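PDB 5KZT: Peptide/nickel transport system substrate-binding protein from Listeria monocytogenes serotype 1/2a, which binds peptides and probably delivers them to a membrane transporter for uptake. Local coordinates for residues T248-D253 with A500-D505. Residues are numbered along the deposited sequence; the frame is centred on the assembly and turned at random.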
# COMPACT_ATOMS: atom_id res chain seq x y z
N THR A 248 6.05 0.03 -19.82
CA THR A 248 4.91 -0.88 -19.80
C THR A 248 5.19 -2.14 -18.98
O THR A 248 6.24 -2.75 -19.08
CB THR A 248 4.47 -1.22 -21.25
OG1 THR A 248 3.23 -1.94 -21.22
CG2 THR A 248 5.52 -2.04 -21.98
N VAL A 249 4.20 -2.56 -18.21
CA VAL A 249 4.33 -3.73 -17.36
C VAL A 249 4.23 -5.00 -18.19
O VAL A 249 3.38 -5.09 -19.07
CB VAL A 249 3.19 -3.80 -16.31
CG1 VAL A 249 3.38 -5.05 -15.43
CG2 VAL A 249 3.13 -2.56 -15.47
N LEU A 250 5.09 -5.98 -17.89
CA LEU A 250 5.11 -7.28 -18.56
C LEU A 250 4.78 -8.35 -17.54
O LEU A 250 5.39 -8.39 -16.49
CB LEU A 250 6.50 -7.60 -19.13
CG LEU A 250 7.11 -6.58 -20.09
CD1 LEU A 250 8.57 -6.91 -20.32
CD2 LEU A 250 6.33 -6.52 -21.39
N SER A 251 3.87 -9.24 -17.87
CA SER A 251 3.52 -10.32 -16.97
C SER A 251 3.60 -11.66 -17.69
O SER A 251 3.50 -11.72 -18.92
CB SER A 251 2.13 -10.05 -16.43
OG SER A 251 1.61 -11.22 -15.89
N ALA A 252 3.82 -12.73 -16.90
CA ALA A 252 3.80 -14.11 -17.38
C ALA A 252 4.66 -14.28 -18.66
O ALA A 252 5.82 -13.87 -18.65
CB ALA A 252 2.35 -14.58 -17.57
N ASP A 253 4.12 -14.83 -19.74
CA ASP A 253 4.92 -15.05 -20.95
C ASP A 253 5.46 -13.78 -21.61
O ASP A 253 6.50 -13.82 -22.25
CB ASP A 253 4.14 -15.89 -21.98
CG ASP A 253 3.76 -17.25 -21.44
OD1 ASP A 253 4.58 -17.87 -20.73
OD2 ASP A 253 2.62 -17.69 -21.71
N ALA A 500 8.02 -6.49 -13.64
CA ALA A 500 8.86 -6.38 -14.85
C ALA A 500 8.25 -5.37 -15.81
O ALA A 500 7.02 -5.28 -15.94
CB ALA A 500 9.02 -7.72 -15.52
N TYR A 501 9.12 -4.66 -16.51
CA TYR A 501 8.73 -3.62 -17.46
C TYR A 501 9.68 -3.63 -18.64
O TYR A 501 10.83 -4.07 -18.52
CB TYR A 501 8.84 -2.22 -16.87
CG TYR A 501 8.02 -1.90 -15.65
CD1 TYR A 501 8.50 -2.16 -14.38
CD2 TYR A 501 6.78 -1.26 -15.77
CE1 TYR A 501 7.76 -1.84 -13.24
CE2 TYR A 501 6.03 -0.94 -14.64
CZ TYR A 501 6.52 -1.22 -13.38
OH TYR A 501 5.78 -0.89 -12.27
N LEU A 502 9.19 -3.15 -19.78
CA LEU A 502 10.07 -2.52 -20.74
C LEU A 502 10.04 -1.04 -20.41
O LEU A 502 8.97 -0.50 -20.13
CB LEU A 502 9.62 -2.74 -22.18
CG LEU A 502 9.74 -4.15 -22.77
CD1 LEU A 502 9.50 -4.07 -24.27
CD2 LEU A 502 11.09 -4.79 -22.49
N GLN A 503 11.21 -0.41 -20.42
CA GLN A 503 11.35 1.00 -20.07
C GLN A 503 12.26 1.68 -21.07
O GLN A 503 13.40 1.26 -21.22
CB GLN A 503 11.96 1.13 -18.68
CG GLN A 503 12.05 2.55 -18.16
CD GLN A 503 12.57 2.62 -16.74
OE1 GLN A 503 11.95 2.11 -15.81
NE2 GLN A 503 13.74 3.23 -16.56
N LYS A 504 11.79 2.74 -21.73
CA LYS A 504 12.62 3.41 -22.74
C LYS A 504 13.90 3.95 -22.11
O LYS A 504 13.87 4.50 -21.00
CB LYS A 504 11.90 4.58 -23.40
CG LYS A 504 10.65 4.22 -24.16
CD LYS A 504 10.88 3.57 -25.49
CE LYS A 504 9.50 3.40 -26.12
NZ LYS A 504 9.55 2.64 -27.36
N ASP A 505 15.01 3.83 -22.83
CA ASP A 505 16.29 4.30 -22.31
C ASP A 505 16.37 5.81 -22.00
O ASP A 505 17.19 6.22 -21.18
CB ASP A 505 17.47 3.88 -23.23
CG ASP A 505 17.38 4.44 -24.66
OD1 ASP A 505 16.49 5.26 -24.98
OD2 ASP A 505 18.23 4.03 -25.48
O HOH W 1 5.37 -7.94 -13.85
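Thr-248 and Leu-502 form a hydrogen-bonded pair of an antiparallel beta sheet, where the short strand 247-250 lies against the end of the long strand 491-503 in this OppA-type solute-binding protein. The pair is closed by two backbone bonds: Thr-248 N gives its hydrogen to Leu-502 O at 3.0 Å, nearly in line with that carbonyl, while Leu-502 N returns a more bent bond (141° at the hydrogen) to Thr-248 O. Thr-248 O also receives a CA-H...O contact from Tyr-501. Further along, Leu-250 N reaches Ala-500 O at 2.8 Å; the bond is straight at the hydrogen, yet the donor stands above the carbonyl plane. Leu-250 O and Ala-500 N are too far apart to bond directly, and a water joins them.

Between these pairs, Val-249 and Tyr-501 form a non-hydrogen-bonded pair, and Val-249 CG2 lies 3.4 Å from Tyr-501 CE2. Val-249 holds CG2 anti to its carbonyl carbon, which brings this methyl to the ring; Arg-247 makes a cation-pi contact with the same ring. On the other face, Leu-250 CD1 packs 3.9 Å from Leu-502 CG, and Leu-237 and Tyr-240 of helix 233-241 cover Leu-502. The neighbouring strand 264-277 extends the sheet, with Tyr-501 backbone-bonded to Val-265. The bridging water donates to Leu-250 O at 2.7 Å and accepts from Ala-500 N at 3.0 Å.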